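Putative glucoamylase (Bacteroides fragilis NCTC 9343, PDB 3EU8) is of unproven function but is probably an exported glycoside hydrolase of the glucoamylase type, with an (alpha/alpha)6-barrel fold. Local coordinates at residues A[42-47]-A[61-66]; A[107-112]-A[133-138]; A[126-131]-A[186-191]. One frame throughout, in Å; residues are numbered along the deposited sequence.

Contact 1 of 3, residues A[42-47]-A[61-66]; sequences GLARER and IVTSGG. With EDO (1,2-ethanediol), chain B; EDO (1,2-ethanediol), chain C.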
loop_
_atom_site.group_PDB
_atom_site.type_symbol
_atom_site.label_atom_id
_atom_site.label_comp_id
_atom_site.label_asym_id
_atom_site.label_seq_id
_atom_site.Cartn_x
_atom_site.Cartn_y
_atom_site.Cartn_z
ATOM N N GLY A 42 18.495 -4.196 -3.059
ATOM C CA GLY A 42 17.872 -3.104 -3.712
ATOM C C GLY A 42 16.430 -2.881 -3.312
ATOM O O GLY A 42 15.787 -2.010 -3.864
ATOM N N LEU A 43 15.898 -3.675 -2.357
ATOM C CA LEU A 43 14.467 -3.601 -2.023
ATOM C C LEU A 43 14.203 -2.647 -0.894
ATOM O O LEU A 43 15.139 -2.165 -0.257
ATOM C CB LEU A 43 13.906 -4.981 -1.657
ATOM C CG LEU A 43 13.320 -5.836 -2.788
ATOM C CD1 LEU A 43 14.342 -6.148 -3.815
ATOM C CD2 LEU A 43 12.675 -7.118 -2.183
ATOM N N ALA A 44 12.921 -2.400 -0.635
ATOM C CA ALA A 44 12.493 -1.485 0.440
ATOM C C ALA A 44 12.710 -2.109 1.818
ATOM O O ALA A 44 12.251 -3.219 2.095
ATOM C CB ALA A 44 11.004 -1.104 0.297
ATOM N N ARG A 45 13.375 -1.353 2.693
ATOM C CA ARG A 45 13.538 -1.753 4.080
ATOM C C ARG A 45 12.188 -1.687 4.800
ATOM O O ARG A 45 11.439 -0.734 4.648
ATOM C CB ARG A 45 14.539 -0.826 4.792
ATOM C CG ARG A 45 15.975 -0.771 4.210
ATOM C CD ARG A 45 16.754 0.260 4.979
ATOM N NE ARG A 45 18.103 0.579 4.489
ATOM C CZ ARG A 45 19.203 -0.094 4.814
ATOM N NH1 ARG A 45 19.130 -1.159 5.594
ATOM N NH2 ARG A 45 20.387 0.295 4.372
ATOM N N GLU A 46 11.883 -2.705 5.591
ATOM C CA GLU A 46 10.641 -2.740 6.366
ATOM C C GLU A 46 10.588 -1.474 7.236
ATOM O O GLU A 46 9.568 -0.825 7.314
ATOM C CB GLU A 46 10.629 -3.997 7.238
ATOM C CG GLU A 46 9.650 -4.034 8.397
ATOM C CD GLU A 46 8.219 -3.984 7.957
ATOM O OE1 GLU A 46 7.949 -4.187 6.759
ATOM O OE2 GLU A 46 7.356 -3.739 8.802
ATOM N N ARG A 47 11.718 -1.156 7.880
ATOM C CA ARG A 47 11.829 -0.036 8.836
ATOM C C ARG A 47 13.202 0.631 8.723
ATOM O O ARG A 47 14.210 -0.009 8.342
ATOM C CB ARG A 47 11.623 -0.546 10.245
ATOM C CG ARG A 47 12.779 -1.384 10.616
ATOM C CD ARG A 47 12.585 -2.199 11.762
ATOM N NE ARG A 47 11.525 -3.190 11.748
ATOM C CZ ARG A 47 11.633 -4.484 11.460
ATOM N NH1 ARG A 47 12.724 -5.025 10.963
ATOM N NH2 ARG A 47 10.578 -5.245 11.622
ATOM N N ILE A 61 16.128 -6.127 6.988
ATOM C CA ILE A 61 14.916 -6.856 6.576
ATOM C C ILE A 61 14.133 -6.080 5.496
ATOM O O ILE A 61 13.861 -4.887 5.656
ATOM C CB ILE A 61 14.013 -7.167 7.794
ATOM C CG1 ILE A 61 14.831 -7.918 8.863
ATOM C CG2 ILE A 61 12.713 -7.934 7.387
ATOM C CD1 ILE A 61 15.643 -9.135 8.384
ATOM N N VAL A 62 13.810 -6.757 4.387
ATOM C CA VAL A 62 13.160 -6.126 3.278
ATOM C C VAL A 62 11.768 -6.746 3.174
ATOM O O VAL A 62 11.558 -7.910 3.476
ATOM C CB VAL A 62 13.989 -6.169 1.948
ATOM C CG1 VAL A 62 15.267 -5.236 2.030
ATOM C CG2 VAL A 62 14.411 -7.608 1.537
ATOM N N THR A 63 10.826 -5.937 2.749
ATOM C CA THR A 63 9.414 -6.314 2.704
ATOM C C THR A 63 8.979 -6.438 1.269
ATOM O O THR A 63 9.251 -5.545 0.444
ATOM C CB THR A 63 8.520 -5.278 3.435
ATOM O OG1 THR A 63 7.125 -5.546 3.159
ATOM C CG2 THR A 63 8.855 -3.893 3.002
ATOM N N SER A 64 8.297 -7.534 0.960
ATOM C CA SER A 64 7.766 -7.746 -0.399
ATOM C C SER A 64 6.685 -6.705 -0.817
ATOM O O SER A 64 6.809 -6.047 -1.855
ATOM C CB SER A 64 7.254 -9.195 -0.528
ATOM O OG SER A 64 6.355 -9.547 0.518
ATOM N N GLY A 65 5.631 -6.552 -0.014
ATOM C CA GLY A 65 4.575 -5.602 -0.312
ATOM C C GLY A 65 5.044 -4.144 -0.355
ATOM O O GLY A 65 4.693 -3.373 -1.279
ATOM N N GLY A 66 5.814 -3.770 0.664
ATOM C CA GLY A 66 6.416 -2.470 0.744
ATOM C C GLY A 66 7.329 -2.208 -0.425
ATOM O O GLY A 66 7.448 -1.071 -0.847
HETATM C C1 EDO B . 13.268 -0.041 -3.530
HETATM O O1 EDO B . 14.376 -0.155 -4.438
HETATM C C2 EDO B . 12.137 -0.877 -4.115
HETATM O O2 EDO B . 10.945 -0.760 -3.342
HETATM C C1 EDO C . 10.813 -8.701 10.119
HETATM O O1 EDO C . 11.800 -7.974 10.883
HETATM C C2 EDO C . 9.669 -9.221 10.990
HETATM O O2 EDO C . 8.766 -8.153 11.325
HETATM O O HOH W 1 5.713 -4.710 5.520
HETATM O O HOH W 2 13.845 -3.327 7.867
#
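The guanidinium of R47 lies obliquely against I61, NH1 coming to 4.0 Å from I61 CB, while E46 CG lies over one of its faces, near the border. At its edge sits a 1,2-ethanediol, probably from the crystallisation liquor, whose O1 takes hydrogen bonds from both NH1 and NH2; NH1 also reaches G58 O. A bend at chi3 (60°) sets the end of R47 beside I61, the two side chains pointing the same way. Two backbone bonds join the segments around a single bridge between R45 and V62: T63 N gives a hydrogen bond to A44 O (3.1 Å), and E46 N a nearly straight one to I61 O (2.9 Å, 174°). L43 CB packs on V62 CB at 3.8 Å. The E46 side chain crosses that of T63 at about a right angle, OE1 lying 3.5 Å from T63 CB, and a water joins E46 OE1, 2.6 Å away, to T63 OG1; W112 NE1 also binds OE1. T63 is the N-cap of helix 64-79, its OG1 accepting a weak bond from G66 N. The loop 42-47 thus covers strand 61-63 and the start of that helix, with strand 112-114 pairing with 61-63 and helix 85-101 meeting L43.

Contact 2 of 3, residues A[107-112]-A[133-138]; sequences GAYPHW and VETAFL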
loop_
_atom_site.group_PDB
_atom_site.type_symbol
_atom_site.label_atom_id
_atom_site.label_comp_id
_atom_site.label_asym_id
_atom_site.label_seq_id
_atom_site.Cartn_x
_atom_site.Cartn_y
_atom_site.Cartn_z
ATOM N N GLY A 107 5.608 -19.935 -6.036
ATOM C CA GLY A 107 5.707 -18.707 -6.824
ATOM C C GLY A 107 5.228 -17.443 -6.121
ATOM O O GLY A 107 5.285 -16.386 -6.718
ATOM N N ALA A 108 4.732 -17.559 -4.883
ATOM C CA ALA A 108 4.408 -16.402 -4.060
ATOM C C ALA A 108 5.650 -16.034 -3.264
ATOM O O ALA A 108 6.585 -16.815 -3.167
ATOM C CB ALA A 108 3.188 -16.680 -3.156
ATOM N N TYR A 109 5.660 -14.834 -2.707
ATOM C CA TYR A 109 6.782 -14.323 -1.952
ATOM C C TYR A 109 6.415 -14.307 -0.468
ATOM O O TYR A 109 5.237 -14.194 -0.112
ATOM C CB TYR A 109 7.147 -12.900 -2.457
ATOM C CG TYR A 109 7.447 -12.885 -3.941
ATOM C CD1 TYR A 109 6.414 -12.817 -4.863
ATOM C CD2 TYR A 109 8.739 -13.011 -4.420
ATOM C CE1 TYR A 109 6.657 -12.838 -6.219
ATOM C CE2 TYR A 109 8.996 -13.023 -5.800
ATOM C CZ TYR A 109 7.940 -12.936 -6.676
ATOM O OH TYR A 109 8.132 -12.963 -8.016
ATOM N N PRO A 110 7.422 -14.416 0.400
ATOM C CA PRO A 110 7.194 -14.206 1.810
ATOM C C PRO A 110 6.954 -12.730 2.128
ATOM O O PRO A 110 7.262 -11.875 1.320
ATOM C CB PRO A 110 8.517 -14.636 2.433
ATOM C CG PRO A 110 9.552 -14.336 1.333
ATOM C CD PRO A 110 8.850 -14.716 0.104
ATOM N N HIS A 111 6.409 -12.444 3.301
ATOM C CA HIS A 111 6.303 -11.058 3.761
ATOM C C HIS A 111 7.687 -10.398 3.830
ATOM O O HIS A 111 7.901 -9.320 3.241
ATOM C CB HIS A 111 5.589 -11.012 5.106
ATOM C CG HIS A 111 5.206 -9.632 5.564
ATOM N ND1 HIS A 111 4.291 -9.427 6.574
ATOM C CD2 HIS A 111 5.558 -8.395 5.117
ATOM C CE1 HIS A 111 4.127 -8.129 6.760
ATOM N NE2 HIS A 111 4.885 -7.477 5.892
ATOM N N TRP A 112 8.637 -11.069 4.476
ATOM C CA TRP A 112 9.981 -10.531 4.679
ATOM C C TRP A 112 11.073 -11.471 4.245
ATOM O O TRP A 112 10.922 -12.705 4.319
ATOM C CB TRP A 112 10.213 -10.201 6.174
ATOM C CG TRP A 112 9.286 -9.134 6.719
ATOM C CD1 TRP A 112 9.304 -7.820 6.406
ATOM C CD2 TRP A 112 8.220 -9.302 7.663
ATOM N NE1 TRP A 112 8.341 -7.157 7.087
ATOM C CE2 TRP A 112 7.651 -8.032 7.871
ATOM C CE3 TRP A 112 7.672 -10.405 8.340
ATOM C CZ2 TRP A 112 6.537 -7.817 8.739
ATOM C CZ3 TRP A 112 6.536 -10.192 9.201
ATOM C CH2 TRP A 112 6.002 -8.915 9.394
ATOM N N VAL A 133 -1.082 -11.973 0.206
ATOM C CA VAL A 133 -1.494 -10.569 0.304
ATOM C C VAL A 133 -0.294 -9.686 -0.071
ATOM O O VAL A 133 -0.371 -8.845 -0.943
ATOM C CB VAL A 133 -2.022 -10.222 1.707
ATOM C CG1 VAL A 133 -2.229 -8.688 1.886
ATOM C CG2 VAL A 133 -3.281 -11.020 2.001
ATOM N N GLU A 134 0.834 -9.939 0.556
ATOM C CA GLU A 134 2.045 -9.229 0.236
ATOM C C GLU A 134 2.455 -9.406 -1.208
ATOM O O GLU A 134 2.954 -8.463 -1.826
ATOM C CB GLU A 134 3.162 -9.691 1.177
ATOM C CG GLU A 134 2.910 -9.286 2.617
ATOM C CD GLU A 134 3.045 -7.803 2.868
ATOM O OE1 GLU A 134 3.870 -7.127 2.200
ATOM O OE2 GLU A 134 2.357 -7.309 3.781
ATOM N N THR A 135 2.320 -10.642 -1.713
ATOM C CA THR A 135 2.625 -11.009 -3.128
ATOM C C THR A 135 1.840 -10.178 -4.088
ATOM O O THR A 135 2.415 -9.629 -5.076
ATOM C CB THR A 135 2.329 -12.490 -3.375
ATOM O OG1 THR A 135 3.226 -13.231 -2.559
ATOM C CG2 THR A 135 2.488 -12.908 -4.830
ATOM N N ALA A 136 0.550 -10.059 -3.767
ATOM C CA ALA A 136 -0.366 -9.190 -4.488
ATOM C C ALA A 136 0.065 -7.731 -4.476
ATOM O O ALA A 136 0.049 -7.106 -5.520
ATOM C CB ALA A 136 -1.793 -9.374 -3.994
ATOM N N PHE A 137 0.542 -7.197 -3.339
ATOM C CA PHE A 137 1.062 -5.795 -3.345
ATOM C C PHE A 137 2.330 -5.652 -4.155
ATOM O O PHE A 137 2.500 -4.657 -4.882
ATOM C CB PHE A 137 1.222 -5.203 -1.948
ATOM C CG PHE A 137 -0.081 -5.140 -1.166
ATOM C CD1 PHE A 137 -1.268 -4.715 -1.778
ATOM C CD2 PHE A 137 -0.111 -5.462 0.175
ATOM C CE1 PHE A 137 -2.421 -4.668 -1.066
ATOM C CE2 PHE A 137 -1.268 -5.409 0.887
ATOM C CZ PHE A 137 -2.423 -5.011 0.276
ATOM N N LEU A 138 3.210 -6.654 -4.076
ATOM C CA LEU A 138 4.408 -6.646 -4.917
ATOM C C LEU A 138 4.049 -6.657 -6.409
ATOM O O LEU A 138 4.604 -5.923 -7.192
ATOM C CB LEU A 138 5.303 -7.846 -4.566
ATOM C CG LEU A 138 6.628 -8.037 -5.306
ATOM C CD1 LEU A 138 7.535 -6.802 -5.221
ATOM C CD2 LEU A 138 7.345 -9.293 -4.723
#
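A buried loop-on-helix contact, in which Y109 meets T135 and L138 and H111 meets E134, joins the chain leading into strand 112-114 to the first turns of helix 132-149. The one hydrogen bond between the segments runs from Y109 N to T135 OG1 (2.9 Å, 166°). T135 OG1 lies beside its own backbone N, and it also bonds to D131 O, the carbonyl four residues back, so the hydroxyl is tied both to its helix and to the loop. T135 CG2 approaches the edge of the Y109 ring, 3.9 Å from CD1. Over the ring face stands L138 CD2, a CH-pi contact 3.7 Å from the Y109 centroid and close to the ring normal. E134, T135 and L138 form the side of the helix turned to the loop, an i, i+1, i+4 spacing that puts residues one turn apart on the side facing the extended chain; a long helix used in this way is consistent with the (alpha/alpha)6 barrel of six-hairpin glycosidases. At the other end the imidazole of H111 is layered between two groups. The E134 carboxylate stacks on one face, the planes 12° apart, with OE2 3.3 Å from H111 NE2 but badly angled for a hydrogen bond; E134 CG lies over the same face, 3.9 Å from the ring centroid. The indole of W112 covers the opposite face. Bent at chi2 (-70°), the E134 chain lays its carboxylate flat on the ring, and its OE1 receives a weak hydrogen bond from G65 N.

Contact 3 of 3, residues A[126-131]-A[186-191]; sequences KDNGGD and HWSPEY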
loop_
_atom_site.group_PDB
_atom_site.type_symbol
_atom_site.label_atom_id
_atom_site.label_comp_id
_atom_site.label_asym_id
_atom_site.label_seq_id
_atom_site.Cartn_x
_atom_site.Cartn_y
_atom_site.Cartn_z
ATOM N N LYS A 126 5.185 -19.864 12.676
ATOM C CA LYS A 126 4.528 -20.577 11.574
ATOM C C LYS A 126 4.395 -19.773 10.260
ATOM O O LYS A 126 4.064 -20.347 9.219
ATOM C CB LYS A 126 3.169 -21.126 12.027
ATOM C CG LYS A 126 3.289 -22.161 13.143
ATOM C CD LYS A 126 2.014 -22.950 13.358
ATOM C CE LYS A 126 2.125 -23.898 14.565
ATOM N NZ LYS A 126 0.841 -24.636 14.788
ATOM N N ASP A 127 4.659 -18.469 10.315
ATOM C CA ASP A 127 4.581 -17.610 9.140
ATOM C C ASP A 127 5.976 -17.484 8.550
ATOM O O ASP A 127 6.609 -16.454 8.667
ATOM C CB ASP A 127 3.962 -16.249 9.482
ATOM C CG ASP A 127 3.647 -15.407 8.243
ATOM O OD1 ASP A 127 3.807 -15.916 7.108
ATOM O OD2 ASP A 127 3.258 -14.221 8.407
ATOM N N ASN A 128 6.433 -18.577 7.924
ATOM C CA ASN A 128 7.755 -18.662 7.355
ATOM C C ASN A 128 7.728 -19.056 5.892
ATOM O O ASN A 128 8.737 -19.492 5.381
ATOM C CB ASN A 128 8.643 -19.639 8.163
ATOM C CG ASN A 128 8.127 -21.088 8.140
ATOM O OD1 ASN A 128 7.056 -21.388 7.620
ATOM N ND2 ASN A 128 8.903 -21.983 8.714
ATOM N N GLY A 129 6.573 -18.915 5.235
ATOM C CA GLY A 129 6.449 -19.260 3.828
ATOM C C GLY A 129 5.852 -18.122 3.005
ATOM O O GLY A 129 6.154 -16.923 3.219
ATOM N N GLY A 130 4.980 -18.496 2.083
ATOM C CA GLY A 130 4.332 -17.529 1.195
ATOM C C GLY A 130 3.335 -16.682 1.949
ATOM O O GLY A 130 2.708 -17.156 2.921
ATOM N N ASP A 131 3.250 -15.413 1.555
ATOM C CA ASP A 131 2.205 -14.505 2.005
ATOM C C ASP A 131 1.615 -13.976 0.707
ATOM O O ASP A 131 2.295 -13.282 -0.037
ATOM C CB ASP A 131 2.816 -13.419 2.916
ATOM C CG ASP A 131 1.805 -12.388 3.391
ATOM O OD1 ASP A 131 0.887 -12.000 2.621
ATOM O OD2 ASP A 131 1.963 -11.914 4.531
ATOM N N HIS A 186 -1.673 -17.379 3.763
ATOM C CA HIS A 186 -0.363 -17.978 3.976
ATOM C C HIS A 186 -0.314 -19.446 3.553
ATOM O O HIS A 186 -1.339 -20.127 3.576
ATOM C CB HIS A 186 0.062 -17.967 5.464
ATOM C CG HIS A 186 -0.278 -16.725 6.225
ATOM N ND1 HIS A 186 -1.433 -16.604 6.977
ATOM C CD2 HIS A 186 0.420 -15.577 6.418
ATOM C CE1 HIS A 186 -1.443 -15.421 7.571
ATOM N NE2 HIS A 186 -0.342 -14.768 7.228
ATOM N N TRP A 187 0.894 -19.899 3.204
ATOM C CA TRP A 187 1.248 -21.307 3.097
ATOM C C TRP A 187 2.714 -21.483 3.457
ATOM O O TRP A 187 3.563 -20.724 3.010
ATOM C CB TRP A 187 1.001 -21.866 1.699
ATOM C CG TRP A 187 1.457 -23.287 1.561
ATOM C CD1 TRP A 187 0.806 -24.398 1.996
ATOM C CD2 TRP A 187 2.682 -23.749 0.956
ATOM N NE1 TRP A 187 1.556 -25.524 1.709
ATOM C CE2 TRP A 187 2.707 -25.153 1.078
ATOM C CE3 TRP A 187 3.768 -23.105 0.348
ATOM C CZ2 TRP A 187 3.767 -25.937 0.590
ATOM C CZ3 TRP A 187 4.815 -23.881 -0.134
ATOM C CH2 TRP A 187 4.798 -25.285 -0.025
ATOM N N SER A 188 3.001 -22.508 4.254
ATOM C CA SER A 188 4.375 -22.880 4.654
ATOM C C SER A 188 4.770 -24.305 4.210
ATOM O O SER A 188 3.982 -25.260 4.362
ATOM C CB SER A 188 4.482 -22.777 6.187
ATOM O OG SER A 188 5.703 -23.294 6.641
ATOM N N PRO A 189 5.983 -24.467 3.657
ATOM C CA PRO A 189 6.492 -25.830 3.378
ATOM C C PRO A 189 6.542 -26.702 4.628
ATOM O O PRO A 189 6.241 -27.886 4.564
ATOM C CB PRO A 189 7.918 -25.615 2.857
ATOM C CG PRO A 189 8.075 -24.166 2.657
ATOM C CD PRO A 189 6.924 -23.408 3.255
ATOM N N GLU A 190 6.884 -26.085 5.753
ATOM C CA GLU A 190 6.992 -26.758 7.051
ATOM C C GLU A 190 5.649 -26.907 7.765
ATOM O O GLU A 190 5.319 -27.969 8.252
ATOM C CB GLU A 190 7.977 -25.972 7.950
ATOM C CG GLU A 190 8.071 -26.421 9.412
ATOM C CD GLU A 190 9.363 -25.954 10.118
ATOM O OE1 GLU A 190 9.975 -24.929 9.704
ATOM O OE2 GLU A 190 9.769 -26.640 11.087
ATOM N N TYR A 191 4.878 -25.831 7.840
ATOM C CA TYR A 191 3.637 -25.832 8.612
ATOM C C TYR A 191 2.385 -25.909 7.787
ATOM O O TYR A 191 1.297 -25.854 8.350
ATOM C CB TYR A 191 3.549 -24.574 9.488
ATOM C CG TYR A 191 4.648 -24.479 10.518
ATOM C CD1 TYR A 191 4.562 -25.174 11.716
ATOM C CD2 TYR A 191 5.770 -23.710 10.282
ATOM C CE1 TYR A 191 5.572 -25.096 12.658
ATOM C CE2 TYR A 191 6.771 -23.613 11.210
ATOM C CZ TYR A 191 6.671 -24.317 12.398
ATOM O OH TYR A 191 7.681 -24.225 13.319
#
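N128 and S188 meet through a short hydrogen bond, S188 OG giving its proton to N128 OD1 (2.5 Å) in the carbonyl plane, on a lone pair. N128 CG stands between its backbone N and carbonyl carbon (chi1 63°), which turns the amide toward S188 and E190, ND2 making a weak bond to E190 OE1 at 3.3 Å. Beside them K126 crosses Y191 at about a right angle: its CG lies over one face of the ring, a CH-pi contact 3.7 Å from the Y191 centroid, while N128 OD1 is at the edge. Farther along, G130 pairs with W187 in a two-stranded antiparallel sheet, G130 N to W187 O (2.8 Å) and a weak return bond from W187 N to G130 O. D131 and H186 form the next, non-hydrogen-bonded pair; H186 CD2 lies 3.5 Å from D127 OD1, while G130 O is at the edge of the ring. Behind this shell, S188 OG accepts from Y191 N (2.9 Å, 173°), an ST motif that orients the hydroxyl and ties S188 to the backbone of Y191. K126 NZ reaches on to a salt bridge with E194, and D131 caps helix 132-149 through OD1 to E134 N. S188 OG thus links the 188-191 turn to N128, both donating and accepting, while K126 methylenes cover one face of the tyrosine and E190 CG the other.

Overall arrangement
Contacts 1 and 2 are buried, each about 12 Å from the centre of the chain to its own centre, whereas contact 3 lies about 22 Å out and is only partly buried. Contact 1 relies on backbone bonds, a small apolar patch and a water between E46 and T63, contact 2 on ring faces and one hydroxyl, contact 3 on short strands and a polar side-chain network. The first two touch where S64 bonds to P110 O through OG and to H111 O through its backbone N. Contacts 2 and 3 meet through D131 N and Y109 O, and use consecutive elements, strand 130-131 leading into helix 132-149. Contacts 1 and 3 do not touch, their nearest atoms being about 6 Å apart.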